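Local coordinates for RND efflux system, outer membrane lipoprotein, NodT family (Burkholderia mallei, PDB 6U94), which probably serves as the outer-membrane channel component of an RND efflux system, at residues Asp80-Leu85 / Ala244-Gly249. Residues are numbered along the deposited sequence; the frame is centred on the assembly and turned at random.
Sequences DEARAL and AVLIGG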
ATOM      1  N   ASP A  80     -13.072   6.401  -6.383  1.00 82.61           N
ATOM      2  CA  ASP A  80     -12.367   7.455  -7.102  1.00 87.40           C
ATOM      3  C   ASP A  80     -12.358   8.753  -6.304  1.00 85.93           C
ATOM      4  O   ASP A  80     -11.328   9.434  -6.225  1.00 81.68           O
ATOM      5  CB  ASP A  80     -13.012   7.671  -8.470  1.00 94.69           C
ATOM      6  CG  ASP A  80     -11.999   7.693  -9.594  1.00 99.60           C
ATOM      7  OD1 ASP A  80     -11.704   6.612 -10.149  1.00101.01           O
ATOM      8  OD2 ASP A  80     -11.502   8.790  -9.923  1.00103.70           O
ATOM      9  N   GLU A  81     -13.498   9.115  -5.709  1.00 84.38           N
ATOM     10  CA  GLU A  81     -13.564  10.347  -4.930  1.00 85.67           C
ATOM     11  C   GLU A  81     -12.712  10.253  -3.670  1.00 81.19           C
ATOM     12  O   GLU A  81     -12.031  11.218  -3.302  1.00 81.69           O
ATOM     13  CB  GLU A  81     -15.013  10.667  -4.568  1.00 86.65           C
ATOM     14  CG  GLU A  81     -15.167  11.865  -3.641  1.00 91.76           C
ATOM     15  CD  GLU A  81     -16.607  12.110  -3.228  1.00101.72           C
ATOM     16  OE1 GLU A  81     -17.500  11.354  -3.676  1.00103.16           O
ATOM     17  OE2 GLU A  81     -16.847  13.060  -2.452  1.00105.49           O
ATOM     18  N   ALA A  82     -12.742   9.102  -2.995  1.00 77.67           N
ATOM     19  CA  ALA A  82     -11.994   8.944  -1.752  1.00 74.82           C
ATOM     20  C   ALA A  82     -10.494   9.033  -2.001  1.00 72.91           C
ATOM     21  O   ALA A  82      -9.774   9.718  -1.266  1.00 73.51           O
ATOM     22  CB  ALA A  82     -12.354   7.615  -1.087  1.00 71.24           C
ATOM     23  N   ARG A  83     -10.007   8.346  -3.038  1.00 72.77           N
ATOM     24  CA  ARG A  83      -8.584   8.391  -3.355  1.00 72.20           C
ATOM     25  C   ARG A  83      -8.127   9.813  -3.656  1.00 76.33           C
ATOM     26  O   ARG A  83      -7.033  10.222  -3.250  1.00 78.46           O
ATOM     27  CB  ARG A  83      -8.284   7.470  -4.538  1.00 70.41           C
ATOM     28  CG  ARG A  83      -8.348   5.992  -4.196  1.00 70.24           C
ATOM     29  CD  ARG A  83      -8.396   5.133  -5.446  1.00 73.02           C
ATOM     30  NE  ARG A  83      -7.310   5.442  -6.372  1.00 71.84           N
ATOM     31  CZ  ARG A  83      -6.082   4.945  -6.272  1.00 70.46           C
ATOM     32  NH1 ARG A  83      -5.780   4.119  -5.279  1.00 64.88           N
ATOM     33  NH2 ARG A  83      -5.157   5.279  -7.163  1.00 73.23           N
ATOM     34  N   ALA A  84      -8.959  10.584  -4.361  1.00 75.59           N
ATOM     35  CA  ALA A  84      -8.613  11.972  -4.645  1.00 74.57           C
ATOM     36  C   ALA A  84      -8.578  12.813  -3.377  1.00 78.82           C
ATOM     37  O   ALA A  84      -7.852  13.811  -3.316  1.00 81.41           O
ATOM     38  CB  ALA A  84      -9.602  12.570  -5.649  1.00 73.31           C
ATOM     39  N   LEU A  85      -9.343  12.424  -2.354  1.00 76.56           N
ATOM     40  CA  LEU A  85      -9.379  13.215  -1.131  1.00 77.84           C
ATOM     41  C   LEU A  85      -8.098  13.063  -0.322  1.00 76.22           C
ATOM     42  O   LEU A  85      -7.577  14.048   0.210  1.00 79.69           O
ATOM     43  CB  LEU A  85     -10.592  12.827  -0.285  1.00 78.20           C
ATOM     44  CG  LEU A  85     -11.921  13.471  -0.688  1.00 87.70           C
ATOM     45  CD1 LEU A  85     -13.028  13.085   0.281  1.00 91.76           C
ATOM     46  CD2 LEU A  85     -11.776  14.983  -0.767  1.00 89.72           C
ATOM     47  N   ALA A 244     -15.432   8.027   5.202  1.00 90.11           N
ATOM     48  CA  ALA A 244     -16.887   8.125   5.167  1.00 95.87           C
ATOM     49  C   ALA A 244     -17.423   7.835   3.771  1.00 91.47           C
ATOM     50  O   ALA A 244     -18.457   7.176   3.623  1.00 89.39           O
ATOM     51  CB  ALA A 244     -17.332   9.508   5.640  1.00 97.27           C
ATOM     52  N   VAL A 245     -16.730   8.316   2.736  1.00 89.78           N
ATOM     53  CA  VAL A 245     -17.141   8.028   1.365  1.00 91.83           C
ATOM     54  C   VAL A 245     -17.039   6.536   1.078  1.00 93.41           C
ATOM     55  O   VAL A 245     -17.919   5.950   0.435  1.00 94.91           O
ATOM     56  CB  VAL A 245     -16.299   8.852   0.371  1.00 91.63           C
ATOM     57  CG1 VAL A 245     -16.618   8.449  -1.064  1.00 90.85           C
ATOM     58  CG2 VAL A 245     -16.534  10.338   0.576  1.00 91.53           C
ATOM     59  N   LEU A 246     -15.969   5.899   1.560  1.00 85.96           N
ATOM     60  CA  LEU A 246     -15.726   4.499   1.225  1.00 86.69           C
ATOM     61  C   LEU A 246     -16.759   3.578   1.861  1.00 90.48           C
ATOM     62  O   LEU A 246     -17.153   2.573   1.257  1.00 93.21           O
ATOM     63  CB  LEU A 246     -14.316   4.094   1.649  1.00 81.89           C
ATOM     64  CG  LEU A 246     -13.195   4.574   0.730  1.00 80.96           C
ATOM     65  CD1 LEU A 246     -11.838   4.214   1.313  1.00 75.99           C
ATOM     66  CD2 LEU A 246     -13.364   3.981  -0.660  1.00 80.54           C
ATOM     67  N   ILE A 247     -17.203   3.890   3.081  1.00 91.12           N
ATOM     68  CA  ILE A 247     -18.217   3.066   3.732  1.00 96.34           C
ATOM     69  C   ILE A 247     -19.633   3.521   3.412  1.00103.69           C
ATOM     70  O   ILE A 247     -20.593   2.826   3.782  1.00110.48           O
ATOM     71  CB  ILE A 247     -18.023   3.036   5.261  1.00 93.15           C
ATOM     72  CG1 ILE A 247     -18.187   4.436   5.850  1.00 92.88           C
ATOM     73  CG2 ILE A 247     -16.658   2.455   5.613  1.00 89.31           C
ATOM     74  CD1 ILE A 247     -18.280   4.449   7.359  1.00 92.38           C
ATOM     75  N   GLY A 248     -19.800   4.655   2.736  1.00 93.41           N
ATOM     76  CA  GLY A 248     -21.110   5.112   2.325  1.00102.26           C
ATOM     77  C   GLY A 248     -21.957   5.728   3.413  1.00108.91           C
ATOM     78  O   GLY A 248     -23.167   5.891   3.214  1.00115.30           O
ATOM     79  N   GLY A 249     -21.370   6.079   4.553  1.00107.65           N
ATOM     80  CA  GLY A 249     -22.119   6.665   5.639  1.00109.39           C
ATOM     81  C   GLY A 249     -21.228   7.222   6.729  1.00104.31           C
ATOM     82  O   GLY A 249     -19.997   7.211   6.626  1.00101.73           O
TER
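Helix-on-helix packing in the helical part of this outer membrane factor chain joins helix 72-86 to the C-terminal end of the long helix 211-247, and A82 is where the backbones come nearest, its CA 6.1 Å from CA of V245. The small side chain permits this approach: A82 CB lies 3.6 Å from L246 CG and 3.8 Å from L246 CD2, so the methyl meets the branch point of the leucine. L246 continues past it against L166, E169, V170 and T173 of helix 156-203, so its buried side chain packs between helix 72-86 and helix 156-203. V245 covers the more open flank. Its CG1, anti to the backbone N (chi1 174°), sits 4.3 Å from A82 CB, while CG2 reaches L85 CD1 at a looser 4.5 Å. R70 donates hydrogen bonds to the carbonyl oxygens of V245 and L246, tying up acceptors of the last turn. On the solvent-exposed side, E81 has chi1 175° and chi2 -176°, which stretch its chain out far enough for the carboxylate to reach V245; the two side chains cross at about a right angle, and the carboxylate borders both methyls, OE1 4.0 Å from V245 CG1 and OE2 4.1 Å from V245 CG2.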